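Local coordinates for protein pyruvate kinase 1 (PDB 4KCT) that transfers phosphate from phosphoenolpyruvate to ADP, yielding pyruvate and ATP, and also probably decarboxylates oxaloacetate, at residues A[400-404]-A[424-428]; A[440-444]-A[456-460]. One frame throughout, in Å; residues are numbered along the deposited sequence.

How the contacts relate
Both contacts lie in the alpha/beta domain and share one ligand, fructose 2,6-bisphosphate (FDP). Their centres are about 10 Å apart. In contact 1, loop 400-404 holds the 6-phosphate, the O4 hydroxyl and one oxygen of the 2-phosphate. Contact 2 brings R457 to the same 2-phosphate, so N402 and R457 both donate to O2P. The contacts also touch directly. L400 CD2 packs 3.7 Å from R457 CZ, and L426 CD2 lies 3.6 Å from F442 CG. Helix 426-431 of contact 1 is followed in the chain by strand 438-442 of contact 2. The pyruvate and magnesium site is in the separate barrel domain. FDP is bound apart from it, consistent with its role as an allosteric effector of trypanosomatid pyruvate kinases.

Contact 1: A[400-404]-A[424-428]. With FDP (2,6-di-O-phosphono-beta-D-fructofuranose), chain F.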
loop_
_atom_site.group_PDB
_atom_site.type_symbol
_atom_site.label_atom_id
_atom_site.label_comp_id
_atom_site.label_asym_id
_atom_site.label_seq_id
_atom_site.Cartn_x
_atom_site.Cartn_y
_atom_site.Cartn_z
ATOM N N LEU A 400 11.786 30.990 -7.725
ATOM C CA LEU A 400 11.900 32.413 -7.319
ATOM C C LEU A 400 11.177 32.624 -5.996
ATOM O O LEU A 400 10.002 32.264 -5.863
ATOM C CB LEU A 400 11.283 33.333 -8.387
ATOM C CG LEU A 400 12.211 33.704 -9.563
ATOM C CD1 LEU A 400 12.921 32.474 -10.099
ATOM C CD2 LEU A 400 11.419 34.400 -10.673
ATOM N N SER A 401 11.910 33.059 -4.973
ATOM C CA SER A 401 11.282 33.289 -3.675
ATOM C C SER A 401 11.895 34.504 -3.036
ATOM O O SER A 401 13.104 34.613 -2.957
ATOM C CB SER A 401 11.459 32.072 -2.744
ATOM O OG SER A 401 10.721 32.272 -1.545
ATOM N N ASN A 402 11.053 35.441 -2.629
ATOM C CA ASN A 402 11.533 36.653 -1.986
ATOM C C ASN A 402 11.535 36.545 -0.471
ATOM O O ASN A 402 12.486 37.001 0.187
ATOM C CB ASN A 402 10.705 37.856 -2.451
ATOM C CG ASN A 402 10.685 37.981 -3.967
ATOM O OD1 ASN A 402 11.740 37.947 -4.613
ATOM N ND2 ASN A 402 9.490 37.971 -4.545
ATOM N N THR A 403 10.544 35.852 0.080
ATOM C CA THR A 403 10.442 35.707 1.544
ATOM C C THR A 403 11.115 34.401 1.992
ATOM O O THR A 403 11.268 34.163 3.174
ATOM C CB THR A 403 8.976 35.660 2.020
ATOM O OG1 THR A 403 8.333 34.473 1.501
ATOM C CG2 THR A 403 8.204 36.915 1.554
ATOM N N GLY A 404 11.333 33.491 1.053
ATOM C CA GLY A 404 11.767 32.133 1.408
ATOM C C GLY A 404 10.640 31.110 1.357
ATOM O O GLY A 404 10.891 29.917 1.311
ATOM N N THR A 424 15.429 38.038 -3.931
ATOM C CA THR A 424 15.763 39.464 -3.977
ATOM C C THR A 424 16.182 40.008 -2.604
ATOM O O THR A 424 16.381 41.217 -2.449
ATOM C CB THR A 424 14.546 40.274 -4.454
ATOM O OG1 THR A 424 13.417 39.910 -3.655
ATOM C CG2 THR A 424 14.235 39.946 -5.913
ATOM N N ARG A 425 16.298 39.130 -1.607
ATOM C CA ARG A 425 16.708 39.545 -0.266
ATOM C C ARG A 425 17.895 38.753 0.257
ATOM O O ARG A 425 17.839 37.529 0.362
ATOM C CB ARG A 425 15.553 39.420 0.719
ATOM C CG ARG A 425 14.396 40.349 0.433
ATOM C CD ARG A 425 13.285 40.162 1.450
ATOM N NE ARG A 425 11.995 40.416 0.826
ATOM C CZ ARG A 425 10.820 40.076 1.349
ATOM N NH1 ARG A 425 10.745 39.543 2.569
ATOM N NH2 ARG A 425 9.717 40.295 0.656
ATOM N N LEU A 426 18.952 39.460 0.651
ATOM C CA LEU A 426 20.107 38.795 1.254
ATOM C C LEU A 426 19.746 38.044 2.532
ATOM O O LEU A 426 20.273 36.970 2.801
ATOM C CB LEU A 426 21.224 39.804 1.537
ATOM C CG LEU A 426 21.911 40.354 0.272
ATOM C CD1 LEU A 426 22.725 41.611 0.605
ATOM C CD2 LEU A 426 22.804 39.275 -0.332
ATOM N N GLN A 427 18.838 38.595 3.325
ATOM C CA GLN A 427 18.463 37.884 4.528
ATOM C C GLN A 427 17.761 36.563 4.193
ATOM O O GLN A 427 17.865 35.593 4.946
ATOM C CB GLN A 427 17.575 38.719 5.421
ATOM C CG GLN A 427 17.193 37.971 6.691
ATOM C CD GLN A 427 16.905 38.901 7.855
ATOM O OE1 GLN A 427 15.857 39.510 7.912
ATOM N NE2 GLN A 427 17.826 38.965 8.815
ATOM N N THR A 428 17.033 36.524 3.070
ATOM C CA THR A 428 16.424 35.267 2.655
ATOM C C THR A 428 17.447 34.205 2.281
ATOM O O THR A 428 17.313 33.045 2.696
ATOM C CB THR A 428 15.371 35.469 1.554
ATOM O OG1 THR A 428 14.267 36.200 2.114
ATOM C CG2 THR A 428 14.854 34.104 1.033
HETATM P P1 FDP F . 7.693 37.919 -8.029
HETATM O O1P FDP F . 7.957 37.322 -9.395
HETATM O O2P FDP F . 8.963 38.367 -7.352
HETATM O O3P FDP F . 6.542 38.910 -7.971
HETATM O O1 FDP F . 4.474 37.570 -6.952
HETATM C C1 FDP F . 4.872 36.498 -7.812
HETATM C C2 FDP F . 6.074 35.797 -7.190
HETATM O O2 FDP F . 7.230 36.674 -7.075
HETATM C C3 FDP F . 6.464 34.522 -7.931
HETATM O O3 FDP F . 7.147 34.800 -9.151
HETATM C C4 FDP F . 7.392 33.883 -6.911
HETATM O O4 FDP F . 7.647 32.491 -7.171
HETATM C C5 FDP F . 6.601 34.098 -5.630
HETATM O O5 FDP F . 5.766 35.289 -5.874
HETATM C C6 FDP F . 7.533 34.318 -4.445
HETATM O O6 FDP F . 6.758 34.199 -3.250
HETATM P P2 FDP F . 7.522 34.045 -1.830
HETATM O O4P FDP F . 8.225 32.679 -1.910
HETATM O O5P FDP F . 8.454 35.215 -1.802
HETATM O O6P FDP F . 6.415 34.077 -0.806
#
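Segment 424-428 holds N402 by two hydrogen bonds, one at its side-chain amide and one at its backbone carbonyl. The first runs from T424 OG1 to N402 OD1 at 2.8 Å. The hydroxyl sits above the amide plane, 52° out of it, and not on a lone pair. The second runs from T428 OG1 to N402 O at 2.7 Å, with the donor tilted 31° from the carbonyl plane. T424 N is buried here without a polar partner.

A charged group meets the same backbone oxygen. The R425 guanidinium lays a face over N402 O, which is 3.4 Å above the plane and offset toward the rim. Its positive charge probably polarises that carbonyl. R425 runs beside T403, and both side chains point the same way.

The T428 methyl makes van der Waals contact with the G404 backbone. T428 has OG1 beside its own backbone N (chi1 -67°), which turns T428 CG2 to within 3.6 Å of G404 N.

The remaining bonds go to FDP. N402 ND2 donates to O2P of the 2-phosphate at 2.9 Å. The O and N ends of the amide thus have one partner each, which probably sets its rotation. The backbone N atoms of N402 and T403 both donate a hydrogen bond to O5P of the 6-phosphate, and S401 OG donates to O4P at 2.6 Å. T403 OG1 adds a weak bond to O6P, and also bonds R405 N. The sugar hydroxyl O4 donates to L400 O at 2.7 Å.

G404 is the N-cap of helix 405-412. A loop between a strand and a helix N-terminus, wrapping a phosphate with backbone N-H groups and hydroxyls, is typical of phosphate sites; here it forms part of the 6-phosphate site of the pyruvate kinase effector pocket.

Contact 2: A[440-444]-A[456-460]; sequences SVFYD and KRVKL. With FDP (2,6-di-O-phosphono-beta-D-fructofuranose), chain F.
The R457 side chain crosses that of Y443 at about a right angle on its way to FDP. From CB the chain passes to CG, which lies over one face of the Y443 ring. R457 CG is 3.7 Å from the Y443 ring centroid and 23° off its normal, a CH-pi contact. R457 CD follows, 3.8 Å from Y443 CD2. The chain then bends at CG-CD (chi3 -64°), which turns the head toward the ligand. NE forms a salt bridge to D451. The terminal nitrogens reach the 2-phosphate: R457 NH1 donates to O2P of FDP at 2.8 Å and R457 NH2 to O1P of FDP at 3.0 Å. P1 lies in the guanidinium plane, so the phosphate is met edge-on by two bonds.

L460 and K456 also meet Y443. L460 CD2 lies near the ring plane at its edge, 4.1 Å from Y443 CD1, and L460 CG packs 4.0 Å from V441 CG1. K456 CD lies 3.3 Å from Y443 OH, whose hydrogen bond goes to G449 O. K456 NZ bonds S448 O.

The contact packs helix 455-467 against outer strand 438-442 of the alpha/beta domain. In this effector site, the arginine's aliphatic part rests on the tyrosine face while its head binds phosphate.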
loop_
_atom_site.group_PDB
_atom_site.type_symbol
_atom_site.label_atom_id
_atom_site.label_comp_id
_atom_site.label_asym_id
_atom_site.label_seq_id
_atom_site.Cartn_x
_atom_site.Cartn_y
_atom_site.Cartn_z
ATOM N N SER A 440 21.057 29.253 -2.438
ATOM C CA SER A 440 20.502 30.572 -2.774
ATOM C C SER A 440 21.412 31.416 -3.640
ATOM O O SER A 440 22.649 31.334 -3.536
ATOM C CB SER A 440 20.162 31.332 -1.502
ATOM O OG SER A 440 19.074 30.702 -0.849
ATOM N N VAL A 441 20.800 32.188 -4.540
ATOM C CA VAL A 441 21.517 33.165 -5.344
ATOM C C VAL A 441 20.789 34.483 -5.220
ATOM O O VAL A 441 19.565 34.533 -5.348
ATOM C CB VAL A 441 21.525 32.787 -6.847
ATOM C CG1 VAL A 441 22.539 33.645 -7.590
ATOM C CG2 VAL A 441 21.861 31.332 -7.016
ATOM N N PHE A 442 21.535 35.556 -5.001
ATOM C CA PHE A 442 20.926 36.854 -4.799
ATOM C C PHE A 442 20.730 37.592 -6.129
ATOM O O PHE A 442 21.675 37.746 -6.909
ATOM C CB PHE A 442 21.800 37.680 -3.866
ATOM C CG PHE A 442 21.305 39.082 -3.648
ATOM C CD1 PHE A 442 20.048 39.312 -3.109
ATOM C CD2 PHE A 442 22.119 40.174 -3.958
ATOM C CE1 PHE A 442 19.617 40.615 -2.846
ATOM C CE2 PHE A 442 21.704 41.465 -3.698
ATOM C CZ PHE A 442 20.442 41.691 -3.160
ATOM N N TYR A 443 19.512 38.062 -6.371
ATOM C CA TYR A 443 19.226 38.968 -7.491
ATOM C C TYR A 443 19.064 40.378 -6.966
ATOM O O TYR A 443 18.153 40.654 -6.184
ATOM C CB TYR A 443 17.935 38.557 -8.224
ATOM C CG TYR A 443 17.533 39.533 -9.364
ATOM C CD1 TYR A 443 18.189 39.499 -10.604
ATOM C CD2 TYR A 443 16.508 40.459 -9.194
ATOM C CE1 TYR A 443 17.872 40.400 -11.624
ATOM C CE2 TYR A 443 16.174 41.368 -10.218
ATOM C CZ TYR A 443 16.847 41.297 -11.444
ATOM O OH TYR A 443 16.528 42.149 -12.476
ATOM N N ASP A 444 19.943 41.274 -7.410
ATOM C CA ASP A 444 19.922 42.659 -6.952
ATOM C C ASP A 444 18.993 43.536 -7.803
ATOM O O ASP A 444 19.402 44.062 -8.834
ATOM C CB ASP A 444 21.335 43.225 -6.975
ATOM C CG ASP A 444 21.448 44.546 -6.227
ATOM O OD1 ASP A 444 20.428 45.260 -6.105
ATOM O OD2 ASP A 444 22.545 44.840 -5.727
ATOM N N LYS A 456 15.086 37.672 -16.071
ATOM C CA LYS A 456 16.431 37.942 -15.560
ATOM C C LYS A 456 16.754 37.001 -14.403
ATOM O O LYS A 456 17.861 36.471 -14.301
ATOM C CB LYS A 456 16.568 39.402 -15.103
ATOM C CG LYS A 456 16.585 40.397 -16.260
ATOM C CD LYS A 456 16.404 41.823 -15.765
ATOM C CE LYS A 456 16.489 42.810 -16.911
ATOM N NZ LYS A 456 16.621 44.183 -16.360
ATOM N N ARG A 457 15.797 36.829 -13.504
ATOM C CA ARG A 457 16.015 35.938 -12.395
ATOM C C ARG A 457 16.165 34.496 -12.816
ATOM O O ARG A 457 16.996 33.771 -12.271
ATOM C CB ARG A 457 14.933 36.110 -11.326
ATOM C CG ARG A 457 15.177 37.345 -10.476
ATOM C CD ARG A 457 13.997 37.633 -9.576
ATOM N NE ARG A 457 12.791 37.949 -10.330
ATOM C CZ ARG A 457 11.577 37.945 -9.793
ATOM N NH1 ARG A 457 11.414 37.521 -8.533
ATOM N NH2 ARG A 457 10.518 38.338 -10.508
ATOM N N VAL A 458 15.369 34.062 -13.792
ATOM C CA VAL A 458 15.491 32.688 -14.261
ATOM C C VAL A 458 16.832 32.461 -14.912
ATOM O O VAL A 458 17.471 31.441 -14.680
ATOM C CB VAL A 458 14.340 32.286 -15.208
ATOM C CG1 VAL A 458 14.658 30.967 -15.913
ATOM C CG2 VAL A 458 13.028 32.170 -14.423
ATOM N N LYS A 459 17.251 33.403 -15.749
ATOM C CA LYS A 459 18.587 33.347 -16.336
ATOM C C LYS A 459 19.693 33.255 -15.277
ATOM O O LYS A 459 20.598 32.439 -15.398
ATOM C CB LYS A 459 18.827 34.536 -17.279
ATOM C CG LYS A 459 20.209 34.559 -17.936
ATOM C CD LYS A 459 20.243 35.561 -19.093
ATOM C CE LYS A 459 21.668 35.974 -19.449
ATOM N NZ LYS A 459 22.638 34.843 -19.340
ATOM N N LEU A 460 19.611 34.081 -14.234
ATOM C CA LEU A 460 20.614 34.057 -13.171
ATOM C C LEU A 460 20.673 32.667 -12.544
ATOM O O LEU A 460 21.765 32.080 -12.361
ATOM C CB LEU A 460 20.269 35.105 -12.100
ATOM C CG LEU A 460 21.257 35.359 -10.955
ATOM C CD1 LEU A 460 22.572 35.939 -11.486
ATOM C CD2 LEU A 460 20.621 36.321 -9.943
HETATM P P1 FDP F . 7.693 37.919 -8.029
HETATM O O1P FDP F . 7.957 37.322 -9.395
HETATM O O2P FDP F . 8.963 38.367 -7.352
HETATM O O3P FDP F . 6.542 38.910 -7.971
HETATM O O1 FDP F . 4.474 37.570 -6.952
HETATM C C1 FDP F . 4.872 36.498 -7.812
HETATM C C2 FDP F . 6.074 35.797 -7.190
HETATM O O2 FDP F . 7.230 36.674 -7.075
HETATM C C3 FDP F . 6.464 34.522 -7.931
HETATM O O3 FDP F . 7.147 34.800 -9.151
HETATM C C4 FDP F . 7.392 33.883 -6.911
HETATM O O4 FDP F . 7.647 32.491 -7.171
HETATM C C5 FDP F . 6.601 34.098 -5.630
HETATM O O5 FDP F . 5.766 35.289 -5.874
HETATM C C6 FDP F . 7.533 34.318 -4.445
HETATM O O6 FDP F . 6.758 34.199 -3.250
HETATM P P2 FDP F . 7.522 34.045 -1.830
HETATM O O4P FDP F . 8.225 32.679 -1.910
HETATM O O5P FDP F . 8.454 35.215 -1.802
HETATM O O6P FDP F . 6.415 34.077 -0.806
#